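Local coordinates for protein G/U mismatch-specific DNA glycosylase (Deinococcus radiodurans, PDB 2C2Q) that belongs to the uracil-DNA glycosylase superfamily and is an alpha/beta protein built round a central, mostly parallel sheet flanked by helices, at residues A[84-89]-A[94-99]; A[104-109]-A[127-132]; A[44-49]-A[158-163]; A[28-33]-A[171-176]. The protein carries 1 engineered substitution. All blocks are in the same frame, centred on the assembly; numbering follows the deposited sequence.

Contact 1: residues A[84-89]-A[94-99]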
loop_
_atom_site.group_PDB
_atom_site.type_symbol
_atom_site.label_atom_id
_atom_site.label_comp_id
_atom_site.label_asym_id
_atom_site.label_seq_id
_atom_site.Cartn_x
_atom_site.Cartn_y
_atom_site.Cartn_z
ATOM N N ASP A 84 -6.276 0.249 -0.661
ATOM C CA ASP A 84 -6.388 0.475 0.775
ATOM C C ASP A 84 -7.316 -0.561 1.379
ATOM O O ASP A 84 -8.184 -1.087 0.687
ATOM C CB ASP A 84 -7.001 1.843 1.049
ATOM C CG ASP A 84 -6.040 3.008 0.761
ATOM O OD1 ASP A 84 -4.811 2.918 1.069
ATOM O OD2 ASP A 84 -6.458 4.098 0.293
ATOM N N VAL A 85 -7.206 -0.764 2.676
ATOM C CA VAL A 85 -8.112 -1.719 3.339
ATOM C C VAL A 85 -9.536 -1.181 3.348
ATOM O O VAL A 85 -10.511 -1.939 3.217
ATOM C CB VAL A 85 -7.603 -2.038 4.764
ATOM C CG1 VAL A 85 -8.478 -3.115 5.445
ATOM C CG2 VAL A 85 -6.102 -2.481 4.734
ATOM N N ALA A 86 -9.680 0.129 3.529
ATOM C CA ALA A 86 -10.975 0.813 3.471
ATOM C C ALA A 86 -11.051 1.721 2.211
ATOM O O ALA A 86 -10.245 2.661 2.055
ATOM C CB ALA A 86 -11.186 1.614 4.709
ATOM N N LYS A 87 -12.008 1.441 1.325
ATOM C CA LYS A 87 -12.070 2.142 0.048
ATOM C C LYS A 87 -13.259 3.136 -0.089
ATOM O O LYS A 87 -13.286 3.936 -0.992
ATOM C CB LYS A 87 -12.166 1.122 -1.067
ATOM C CG LYS A 87 -10.863 0.371 -1.335
ATOM C CD LYS A 87 -9.681 1.300 -1.791
ATOM C CE LYS A 87 -10.048 2.114 -3.021
ATOM N NZ LYS A 87 -8.849 2.736 -3.713
ATOM N N ARG A 88 -14.271 2.953 0.762
ATOM C CA ARG A 88 -15.513 3.734 0.680
ATOM C C ARG A 88 -15.645 4.810 1.751
ATOM O O ARG A 88 -16.707 5.474 1.819
ATOM C CB ARG A 88 -16.711 2.761 0.832
ATOM C CG ARG A 88 -16.760 1.693 -0.302
ATOM C CD ARG A 88 -18.030 0.801 -0.257
ATOM N NE ARG A 88 -18.091 -0.153 -1.371
ATOM C CZ ARG A 88 -17.351 -1.273 -1.441
ATOM N NH1 ARG A 88 -16.471 -1.576 -0.488
ATOM N NH2 ARG A 88 -17.500 -2.104 -2.477
ATOM N N HIS A 89 -14.616 4.967 2.602
ATOM C CA HIS A 89 -14.642 5.946 3.667
ATOM C C HIS A 89 -13.257 6.595 3.722
ATOM O O HIS A 89 -12.264 5.985 3.344
ATOM C CB HIS A 89 -14.898 5.267 5.031
ATOM C CG HIS A 89 -16.208 4.519 5.118
ATOM N ND1 HIS A 89 -16.383 3.248 4.605
ATOM C CD2 HIS A 89 -17.403 4.875 5.661
ATOM C CE1 HIS A 89 -17.630 2.848 4.836
ATOM N NE2 HIS A 89 -18.272 3.824 5.467
ATOM N N ALA A 94 -8.692 5.707 13.452
ATOM C CA ALA A 94 -9.487 5.694 14.689
ATOM C C ALA A 94 -10.912 6.175 14.530
ATOM O O ALA A 94 -11.772 5.831 15.353
ATOM C CB ALA A 94 -8.814 6.503 15.776
ATOM N N ALA A 95 -11.166 6.978 13.514
ATOM C CA ALA A 95 -12.459 7.611 13.327
ATOM C C ALA A 95 -13.349 6.835 12.355
ATOM O O ALA A 95 -14.523 7.128 12.221
ATOM C CB ALA A 95 -12.266 9.016 12.848
ATOM N N LEU A 96 -12.782 5.839 11.662
ATOM C CA LEU A 96 -13.532 5.177 10.615
ATOM C C LEU A 96 -14.617 4.323 11.271
ATOM O O LEU A 96 -14.328 3.716 12.284
ATOM C CB LEU A 96 -12.592 4.267 9.804
ATOM C CG LEU A 96 -11.605 4.992 8.844
ATOM C CD1 LEU A 96 -10.739 3.971 8.114
ATOM C CD2 LEU A 96 -12.282 5.914 7.826
ATOM N N PRO A 97 -15.807 4.242 10.685
ATOM C CA PRO A 97 -16.841 3.287 11.168
ATOM C C PRO A 97 -16.318 1.858 10.950
ATOM O O PRO A 97 -15.576 1.642 10.021
ATOM C CB PRO A 97 -18.048 3.532 10.257
ATOM C CG PRO A 97 -17.614 4.430 9.161
ATOM C CD PRO A 97 -16.214 4.954 9.459
ATOM N N GLY A 98 -16.729 0.913 11.784
ATOM C CA GLY A 98 -16.194 -0.452 11.722
ATOM C C GLY A 98 -16.377 -1.099 10.364
ATOM O O GLY A 98 -15.504 -1.805 9.888
ATOM N N GLU A 99 -17.502 -0.854 9.720
ATOM C CA GLU A 99 -17.795 -1.443 8.419
ATOM C C GLU A 99 -16.877 -0.913 7.289
ATOM O O GLU A 99 -16.889 -1.418 6.187
ATOM C CB GLU A 99 -19.277 -1.218 8.057
ATOM C CG GLU A 99 -19.689 0.236 7.987
ATOM C CD GLU A 99 -20.217 0.819 9.315
ATOM O OE1 GLU A 99 -19.827 0.406 10.463
ATOM O OE2 GLU A 99 -21.037 1.735 9.192
#
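The imidazole of H89 meets the ring of P97 at the tightest point between residues 84-89 and 94-99: CD2 of the histidine lies 3.5 Å from CG of the proline. The same CG is 3.8 Å from NE2 of H89, so the proline CG sits near both CD2 and NE2, meeting the ring obliquely. With its CG anti to the carbonyl carbon (chi1 -60°), the histidine carries its ring over to the proline and leaves its CB beside L96, the residue before the proline, where CD2 of L96 sits 3.9 Å from CB of H89. The other methyl of that fork, CD1 of L96, reaches CB of A86 at 4.2 Å. A86 is the buried end of the contact, and its backbone is hydrogen-bonded to T33.

Toward solvent the fit slackens. E99 is exposed, and its OE2 stays 5.1 Å from NE2 of H89, too far for a bond. Both segments belong to the long connection between strand 80-84 and helix 103-113, which doubles back on itself here. Elsewhere on residues 84-89 the chemistry is ionic: K87 pairs with D20, while R88 reaches E15 and E105. Between the two segments themselves the meeting is made by carbon and one imidazole, which implies that apolar contact, with no directed polar bond, joins them; the polar ties of the loop, such as V85 to R102, are made elsewhere.

Contact 2: residues A[104-109]-A[127-132]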
loop_
_atom_site.group_PDB
_atom_site.type_symbol
_atom_site.label_atom_id
_atom_site.label_comp_id
_atom_site.label_asym_id
_atom_site.label_seq_id
_atom_site.Cartn_x
_atom_site.Cartn_y
_atom_site.Cartn_z
ATOM N N ASP A 104 -11.223 -8.501 3.254
ATOM C CA ASP A 104 -11.788 -9.563 2.439
ATOM C C ASP A 104 -11.757 -9.175 0.968
ATOM O O ASP A 104 -11.234 -9.925 0.168
ATOM C CB ASP A 104 -13.207 -9.932 2.917
ATOM C CG ASP A 104 -14.195 -8.759 2.875
ATOM O OD1 ASP A 104 -13.857 -7.663 3.419
ATOM O OD2 ASP A 104 -15.329 -8.831 2.329
ATOM N N GLU A 105 -12.221 -7.963 0.640
ATOM C CA GLU A 105 -12.078 -7.422 -0.721
ATOM C C GLU A 105 -10.620 -7.259 -1.136
ATOM O O GLU A 105 -10.277 -7.504 -2.289
ATOM C CB GLU A 105 -12.837 -6.102 -0.858
ATOM C CG GLU A 105 -14.352 -6.266 -0.816
ATOM C CD GLU A 105 -15.100 -4.994 -1.095
ATOM O OE1 GLU A 105 -14.656 -3.896 -0.665
ATOM O OE2 GLU A 105 -16.155 -5.092 -1.755
ATOM N N LEU A 106 -9.756 -6.863 -0.199
ATOM C CA LEU A 106 -8.320 -6.779 -0.486
ATOM C C LEU A 106 -7.811 -8.176 -0.876
ATOM O O LEU A 106 -7.114 -8.332 -1.848
ATOM C CB LEU A 106 -7.544 -6.280 0.746
ATOM C CG LEU A 106 -6.015 -6.296 0.701
ATOM C CD1 LEU A 106 -5.496 -5.525 -0.526
ATOM C CD2 LEU A 106 -5.512 -5.690 2.030
ATOM N N ARG A 107 -8.157 -9.167 -0.062
ATOM C CA ARG A 107 -7.633 -10.515 -0.294
ATOM C C ARG A 107 -8.071 -11.044 -1.634
ATOM O O ARG A 107 -7.267 -11.636 -2.332
ATOM C CB ARG A 107 -8.052 -11.413 0.841
ATOM C CG ARG A 107 -7.123 -11.328 2.066
ATOM C CD ARG A 107 -7.683 -12.159 3.264
ATOM N NE ARG A 107 -6.908 -12.033 4.510
ATOM C CZ ARG A 107 -5.793 -12.701 4.798
ATOM N NH1 ARG A 107 -5.258 -13.561 3.920
ATOM N NH2 ARG A 107 -5.179 -12.492 5.970
ATOM N N ARG A 108 -9.310 -10.782 -2.027
ATOM C CA ARG A 108 -9.789 -11.182 -3.370
ATOM C C ARG A 108 -9.007 -10.540 -4.512
ATOM O O ARG A 108 -8.701 -11.184 -5.505
ATOM C CB ARG A 108 -11.260 -10.878 -3.545
ATOM C CG ARG A 108 -12.133 -11.744 -2.670
ATOM C CD ARG A 108 -13.591 -11.226 -2.484
ATOM N NE ARG A 108 -14.306 -10.962 -3.731
ATOM C CZ ARG A 108 -14.863 -9.791 -4.050
ATOM N NH1 ARG A 108 -14.783 -8.761 -3.199
ATOM N NH2 ARG A 108 -15.499 -9.641 -5.221
ATOM N N LYS A 109 -8.678 -9.254 -4.357
ATOM C CA LYS A 109 -7.856 -8.580 -5.310
ATOM C C LYS A 109 -6.439 -9.209 -5.393
ATOM O O LYS A 109 -5.871 -9.294 -6.443
ATOM C CB LYS A 109 -7.779 -7.083 -4.962
ATOM C CG LYS A 109 -9.120 -6.348 -5.130
ATOM C CD LYS A 109 -9.066 -4.973 -4.428
ATOM C CE LYS A 109 -10.428 -4.415 -4.308
ATOM N NZ LYS A 109 -10.435 -3.095 -3.526
ATOM N N SER A 127 -2.601 -4.928 10.472
ATOM C CA SER A 127 -3.305 -5.501 11.636
ATOM C C SER A 127 -4.776 -5.776 11.329
ATOM O O SER A 127 -5.265 -6.844 11.660
ATOM C CB SER A 127 -3.113 -4.615 12.897
ATOM O OG SER A 127 -4.072 -4.945 13.898
ATOM N N GLU A 128 -5.451 -4.874 10.618
ATOM C CA GLU A 128 -6.852 -5.109 10.189
ATOM C C GLU A 128 -6.944 -6.326 9.255
ATOM O O GLU A 128 -7.938 -7.038 9.295
ATOM C CB GLU A 128 -7.455 -3.886 9.509
ATOM C CG GLU A 128 -7.720 -2.698 10.441
ATOM C CD GLU A 128 -8.787 -2.938 11.534
ATOM O OE1 GLU A 128 -9.604 -3.864 11.387
ATOM O OE2 GLU A 128 -8.823 -2.160 12.544
ATOM N N THR A 129 -5.913 -6.554 8.444
ATOM C CA THR A 129 -5.875 -7.652 7.453
ATOM C C THR A 129 -5.419 -8.991 8.027
ATOM O O THR A 129 -6.051 -10.021 7.762
ATOM C CB THR A 129 -4.986 -7.236 6.253
ATOM O OG1 THR A 129 -5.521 -6.027 5.695
ATOM C CG2 THR A 129 -5.014 -8.301 5.075
ATOM N N LEU A 130 -4.350 -8.968 8.813
ATOM C CA LEU A 130 -3.678 -10.184 9.267
ATOM C C LEU A 130 -4.264 -10.710 10.574
ATOM O O LEU A 130 -3.980 -11.853 10.957
ATOM C CB LEU A 130 -2.154 -9.973 9.389
ATOM C CG LEU A 130 -1.382 -9.564 8.126
ATOM C CD1 LEU A 130 0.071 -9.160 8.435
ATOM C CD2 LEU A 130 -1.424 -10.659 7.059
ATOM N N GLY A 131 -5.083 -9.890 11.241
ATOM C CA GLY A 131 -5.721 -10.254 12.510
ATOM C C GLY A 131 -4.759 -10.313 13.698
ATOM O O GLY A 131 -5.062 -10.941 14.720
ATOM N N VAL A 132 -3.592 -9.692 13.564
ATOM C CA VAL A 132 -2.640 -9.618 14.658
ATOM C C VAL A 132 -2.516 -8.149 15.112
ATOM O O VAL A 132 -2.432 -7.243 14.272
ATOM C CB VAL A 132 -1.273 -10.248 14.278
ATOM C CG1 VAL A 132 -1.440 -11.740 13.959
ATOM C CG2 VAL A 132 -0.639 -9.552 13.092
#
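Residues 104-109 are helical throughout and present L106 and R107 to the last turn of a second helix, at T129 and L130, which ends as G131 takes a positive phi of 71°. These are helices 103-113 and 123-130 of an alpha/beta fold, lying on the same face of the central sheet; the first makes the crossover between the parallel strands 80-84 and 117-120.

R107 supplies the polar link. Its chain runs extended from CG to NE, which carries the guanidinium across to the neighbouring helix, and NH2 of R107 donates to the carbonyl O of T129 at 3.2 Å with an N-H...O angle of 164°. The oxygen lies near the guanidinium plane, whereas the donor stands 47° above the plane of the carbonyl. Because the bond is made at the C-terminal turn, the positive group would probably be favoured by the helix dipole there. NH2 of R107 also comes to 4.3 Å from CD2 of L130, and W148 packs against the arginine.

Closer to the sheet the contact turns apolar. L106 and T129 cross at about a right angle, with CD2 of L106 4.0 Å from CG2 of T129 and 3.7 Å from its OG1. That hydroxyl bonds back to the carbonyl of G125 within its own helix, so its polar need is met although a methyl lies against it. F120 of strand 117-120 touches both side chains. Beyond the helix end the chain is tied back by OG of S127, which donates to O of V132 at 2.8 Å.

Contact 3: residues A[44-49]-A[158-163]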
loop_
_atom_site.group_PDB
_atom_site.type_symbol
_atom_site.label_atom_id
_atom_site.label_comp_id
_atom_site.label_asym_id
_atom_site.label_seq_id
_atom_site.Cartn_x
_atom_site.Cartn_y
_atom_site.Cartn_z
ATOM N N ALA A 44 -6.838 11.177 -5.001
ATOM C CA ALA A 44 -5.454 10.705 -5.213
ATOM C C ALA A 44 -5.025 9.887 -3.966
ATOM O O ALA A 44 -5.886 9.519 -3.125
ATOM C CB ALA A 44 -4.517 11.931 -5.478
ATOM N N TYR A 45 -3.720 9.591 -3.845
ATOM C CA TYR A 45 -3.204 8.843 -2.688
ATOM C C TYR A 45 -2.177 9.700 -2.007
ATOM O O TYR A 45 -1.441 10.385 -2.724
ATOM C CB TYR A 45 -2.558 7.530 -3.133
ATOM C CG TYR A 45 -3.556 6.422 -3.485
ATOM C CD1 TYR A 45 -3.818 5.359 -2.595
ATOM C CD2 TYR A 45 -4.240 6.465 -4.713
ATOM C CE1 TYR A 45 -4.752 4.311 -2.967
ATOM C CE2 TYR A 45 -5.153 5.465 -5.063
ATOM C CZ TYR A 45 -5.394 4.397 -4.181
ATOM O OH TYR A 45 -6.274 3.379 -4.545
ATOM N N TYR A 46 -2.101 9.556 -0.680
ATOM C CA TYR A 46 -1.089 10.208 0.197
ATOM C C TYR A 46 -0.893 11.653 -0.244
ATOM O O TYR A 46 0.267 12.099 -0.506
ATOM C CB TYR A 46 0.223 9.400 0.126
ATOM C CG TYR A 46 0.015 7.956 0.478
ATOM C CD1 TYR A 46 -0.138 7.534 1.829
ATOM C CD2 TYR A 46 -0.054 6.998 -0.526
ATOM C CE1 TYR A 46 -0.367 6.200 2.133
ATOM C CE2 TYR A 46 -0.273 5.646 -0.247
ATOM C CZ TYR A 46 -0.447 5.230 1.089
ATOM O OH TYR A 46 -0.676 3.925 1.423
ATOM N N ALA A 47 -2.032 12.372 -0.359
ATOM C CA ALA A 47 -2.049 13.718 -0.899
ATOM C C ALA A 47 -1.778 14.830 0.136
ATOM O O ALA A 47 -1.598 15.992 -0.255
ATOM C CB ALA A 47 -3.385 14.002 -1.679
ATOM N N ASN A 48 -1.816 14.498 1.425
ATOM C CA ASN A 48 -1.470 15.463 2.480
ATOM C C ASN A 48 -0.016 15.824 2.230
ATOM O O ASN A 48 0.857 14.964 2.136
ATOM C CB ASN A 48 -1.656 14.855 3.856
ATOM C CG ASN A 48 -1.226 15.797 4.978
ATOM O OD1 ASN A 48 -0.259 16.547 4.824
ATOM N ND2 ASN A 48 -1.932 15.759 6.084
ATOM N N PRO A 49 0.237 17.108 2.037
ATOM C CA PRO A 49 1.556 17.529 1.593
ATOM C C PRO A 49 2.665 17.201 2.610
ATOM O O PRO A 49 3.812 17.172 2.220
ATOM C CB PRO A 49 1.423 19.047 1.454
ATOM C CG PRO A 49 -0.035 19.307 1.382
ATOM C CD PRO A 49 -0.718 18.228 2.204
ATOM N N PRO A 158 6.717 1.353 8.191
ATOM C CA PRO A 158 6.421 2.475 9.117
ATOM C C PRO A 158 5.569 3.497 8.398
ATOM O O PRO A 158 5.891 3.888 7.277
ATOM C CB PRO A 158 7.818 3.052 9.444
ATOM C CG PRO A 158 8.787 1.875 9.219
ATOM C CD PRO A 158 8.170 1.241 7.927
ATOM N N SER A 159 4.483 3.918 9.049
ATOM C CA SER A 159 3.606 4.977 8.453
ATOM C C SER A 159 4.370 6.255 8.043
ATOM O O SER A 159 5.248 6.743 8.782
ATOM C CB SER A 159 2.429 5.269 9.390
ATOM O OG SER A 159 1.726 6.374 8.924
ATOM N N THR A 160 4.055 6.785 6.857
ATOM C CA THR A 160 4.593 8.035 6.368
ATOM C C THR A 160 3.699 9.209 6.780
ATOM O O THR A 160 3.923 10.324 6.351
ATOM C CB THR A 160 4.767 7.998 4.848
ATOM O OG1 THR A 160 3.497 7.643 4.256
ATOM C CG2 THR A 160 5.770 6.884 4.430
ATOM N N SER A 161 2.657 8.937 7.575
ATOM C CA SER A 161 1.749 9.984 7.991
ATOM C C SER A 161 2.446 10.953 8.965
ATOM O O SER A 161 3.369 10.521 9.675
ATOM C CB SER A 161 0.493 9.328 8.534
ATOM O OG SER A 161 0.325 9.729 9.867
ATOM N N PRO A 162 2.063 12.240 8.949
ATOM C CA PRO A 162 2.778 13.273 9.719
ATOM C C PRO A 162 2.819 12.953 11.207
ATOM O O PRO A 162 3.871 13.167 11.833
ATOM C CB PRO A 162 1.999 14.566 9.411
ATOM C CG PRO A 162 1.272 14.301 8.169
ATOM C CD PRO A 162 0.962 12.814 8.147
ATOM N N LEU A 163 1.730 12.395 11.730
ATOM C CA LEU A 163 1.607 11.895 13.106
ATOM C C LEU A 163 2.619 10.784 13.474
ATOM O O LEU A 163 2.558 10.223 14.597
ATOM C CB LEU A 163 0.190 11.305 13.304
ATOM C CG LEU A 163 -1.043 12.142 13.690
ATOM C CD1 LEU A 163 -2.203 11.798 12.767
ATOM C CD2 LEU A 163 -1.475 11.942 15.166
#
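A 3.0 Å hydrogen bond from the backbone N of S161 to OG of S159 forms an ST turn in the loop that brings T160 against Y46 and P162 against N48. It is fairly straight, with an N-H...O angle of 161°. T160, inside the turn, and P162, just after it, both point their CB atoms toward residues 44-49.

The meeting itself is light, burying 93 Å² in all. At its inner end OG1 of T160 lies 4.4 Å from CD1 of Y46, approaching the ring obliquely. This hydroxyl is engaged elsewhere, in a hydrogen bond with OD1 of N51, and the phenol OH of Y46 bonds to OG1 of T121; the two residues therefore touch as neighbours whose polar ends are already held. At the outer end N48 has its CG anti to the backbone N (chi1 176°), which swings the amide across to the proline: ND2 of N48 is 4.1 Å from CG of P162. OD1 of N48 accepts from the backbone N of E50. A bound acetate ion lies about 3 Å from the side chain of Y46, probably from the crystallisation liquor, though it may mark a pocket.

Helices flank the inner end of the contact: the Y46 ring stacks on F53 of helix 53-59, T160 packs on F53 and on W173 of helix 171-188, and the loop carrying T160 leads from strand 153-156 into that last helix.

Contact 4: residues A[28-33]-A[171-176]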
loop_
_atom_site.group_PDB
_atom_site.type_symbol
_atom_site.label_atom_id
_atom_site.label_comp_id
_atom_site.label_asym_id
_atom_site.label_seq_id
_atom_site.Cartn_x
_atom_site.Cartn_y
_atom_site.Cartn_z
ATOM N N LEU A 28 4.811 -4.814 -6.861
ATOM C CA LEU A 28 4.567 -4.379 -5.520
ATOM C C LEU A 28 3.230 -3.612 -5.486
ATOM O O LEU A 28 3.068 -2.667 -6.249
ATOM C CB LEU A 28 5.683 -3.411 -5.090
ATOM C CG LEU A 28 5.434 -2.501 -3.829
ATOM C CD1 LEU A 28 5.213 -3.388 -2.584
ATOM C CD2 LEU A 28 6.584 -1.504 -3.622
ATOM N N VAL A 29 2.353 -4.016 -4.586
ATOM C CA VAL A 29 1.186 -3.178 -4.291
ATOM C C VAL A 29 1.295 -2.656 -2.857
ATOM O O VAL A 29 1.442 -3.442 -1.903
ATOM C CB VAL A 29 -0.091 -4.008 -4.452
ATOM C CG1 VAL A 29 -1.350 -3.272 -3.911
ATOM C CG2 VAL A 29 -0.272 -4.490 -5.925
ATOM N N LEU A 30 1.136 -1.344 -2.736
ATOM C CA LEU A 30 1.267 -0.604 -1.452
ATOM C C LEU A 30 -0.149 -0.342 -0.962
ATOM O O LEU A 30 -0.964 0.265 -1.687
ATOM C CB LEU A 30 2.026 0.687 -1.633
ATOM C CG LEU A 30 3.524 0.401 -1.907
ATOM C CD1 LEU A 30 4.057 1.457 -2.915
ATOM C CD2 LEU A 30 4.289 0.311 -0.502
ATOM N N VAL A 31 -0.447 -0.854 0.217
ATOM C CA VAL A 31 -1.816 -0.845 0.747
ATOM C C VAL A 31 -1.921 0.039 2.017
ATOM O O VAL A 31 -1.221 -0.239 3.034
ATOM C CB VAL A 31 -2.266 -2.255 1.122
ATOM C CG1 VAL A 31 -3.727 -2.214 1.659
ATOM C CG2 VAL A 31 -2.107 -3.247 -0.077
ATOM N N GLY A 32 -2.701 1.108 1.966
ATOM C CA GLY A 32 -2.863 1.956 3.142
ATOM C C GLY A 32 -4.085 1.568 3.971
ATOM O O GLY A 32 -4.756 0.588 3.669
ATOM N N THR A 33 -4.402 2.348 5.004
ATOM C CA THR A 33 -5.657 2.091 5.772
ATOM C C THR A 33 -6.878 2.578 4.969
ATOM O O THR A 33 -7.816 1.815 4.658
ATOM C CB THR A 33 -5.564 2.868 7.092
ATOM O OG1 THR A 33 -5.034 4.163 6.818
ATOM C CG2 THR A 33 -4.486 2.219 8.045
ATOM N N GLU A 171 14.648 2.336 7.079
ATOM C CA GLU A 171 15.205 1.010 6.788
ATOM C C GLU A 171 14.209 0.078 6.065
ATOM O O GLU A 171 14.600 -0.505 5.049
ATOM C CB GLU A 171 15.734 0.292 8.038
ATOM C CG GLU A 171 16.596 -0.918 7.683
ATOM C CD GLU A 171 17.234 -1.545 8.920
ATOM O OE1 GLU A 171 16.752 -1.263 10.061
ATOM O OE2 GLU A 171 18.197 -2.336 8.748
ATOM N N PRO A 172 12.977 -0.101 6.591
ATOM C CA PRO A 172 12.033 -1.054 5.961
ATOM C C PRO A 172 11.664 -0.676 4.515
ATOM O O PRO A 172 11.572 -1.596 3.647
ATOM C CB PRO A 172 10.821 -1.023 6.912
ATOM C CG PRO A 172 11.438 -0.560 8.260
ATOM C CD PRO A 172 12.384 0.474 7.829
ATOM N N TRP A 173 11.519 0.625 4.257
ATOM C CA TRP A 173 11.218 1.185 2.937
ATOM C C TRP A 173 12.428 1.017 1.962
ATOM O O TRP A 173 12.284 0.779 0.775
ATOM C CB TRP A 173 10.862 2.691 3.041
ATOM C CG TRP A 173 9.558 2.949 3.684
ATOM C CD1 TRP A 173 9.285 3.095 5.027
ATOM C CD2 TRP A 173 8.297 3.092 3.001
ATOM N NE1 TRP A 173 7.930 3.299 5.230
ATOM C CE2 TRP A 173 7.300 3.341 4.005
ATOM C CE3 TRP A 173 7.911 3.072 1.638
ATOM C CZ2 TRP A 173 5.926 3.497 3.700
ATOM C CZ3 TRP A 173 6.512 3.248 1.327
ATOM C CH2 TRP A 173 5.562 3.473 2.356
ATOM N N GLN A 174 13.650 1.235 2.459
ATOM C CA GLN A 174 14.781 1.060 1.594
ATOM C C GLN A 174 14.985 -0.427 1.272
ATOM O O GLN A 174 15.356 -0.767 0.128
ATOM C CB GLN A 174 16.050 1.594 2.274
ATOM C CG GLN A 174 17.234 1.484 1.371
ATOM C CD GLN A 174 17.195 2.395 0.188
ATOM O OE1 GLN A 174 17.047 3.618 0.312
ATOM N NE2 GLN A 174 17.344 1.809 -0.992
ATOM N N ALA A 175 14.758 -1.301 2.251
ATOM C CA ALA A 175 14.887 -2.757 2.045
ATOM C C ALA A 175 13.861 -3.225 0.989
ATOM O O ALA A 175 14.093 -4.173 0.200
ATOM C CB ALA A 175 14.667 -3.503 3.343
ATOM N N LEU A 176 12.700 -2.592 1.046
ATOM C CA LEU A 176 11.650 -2.899 0.090
ATOM C C LEU A 176 12.085 -2.462 -1.275
ATOM O O LEU A 176 11.959 -3.253 -2.253
ATOM C CB LEU A 176 10.320 -2.223 0.518
ATOM C CG LEU A 176 9.176 -2.514 -0.443
ATOM C CD1 LEU A 176 8.891 -3.991 -0.605
ATOM C CD2 LEU A 176 7.929 -1.752 0.042
#
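L28 and L176 reach toward each other tip to tip: CD2 of L176 lies 3.9 Å from CD2 of L28 and 4.1 Å from CD1 of the same residue, so a single methyl meets the whole fork of its partner. Both leucines have CG anti to the backbone N (chi1 163° in L28), which stretches them across the gap between strand and helix. L30, two residues on along the same strand face, joins them, with its CD2 4.2 Å from CD2 of L176.

That methyl of L30 also comes within 4.1 Å of CZ3 of W173, where leucine and indole meet at a slant. This is the sheet-to-helix packing of an alpha/beta sandwich: strand 28-32, in the interior of the sheet, is covered by helix 171-188, whose first turns, residues 171-176, run nearly antiparallel to the strand (156°), the two short axes 12.7 Å apart at closest approach. Such a spacing leaves room for side chains from both elements.

Other groups join this hydrophobic layer, among them L57 of helix 53-59, which touches both L30 and W173. The indole has one polar atom, NE1, and it is satisfied by a hydrogen bond to the backbone O of P158.

Overall arrangement
Contact 4 is the core of the set: wholly buried, made of aliphatic and aromatic carbon, and set between the sheet and its C-terminal helix. Contact 2 lies on the other face of strand 28-32, where V31 touches L106, and it mixes apolar packing near the sheet with an arginine-carbonyl bond farther out. Contacts 1 and 3 are loop meetings, partly buried and held without hydrogen bonds between their segments. Contact 1 borders contact 2 through the R88-E105 salt bridge, contact 4 through backbone bonds of V85 and A86 to G32 and T33, and contact 3 where D84 and K87 lie against Y45. Contact 3 touches contact 4 where P158 and T160 meet W173, but does not touch contact 2.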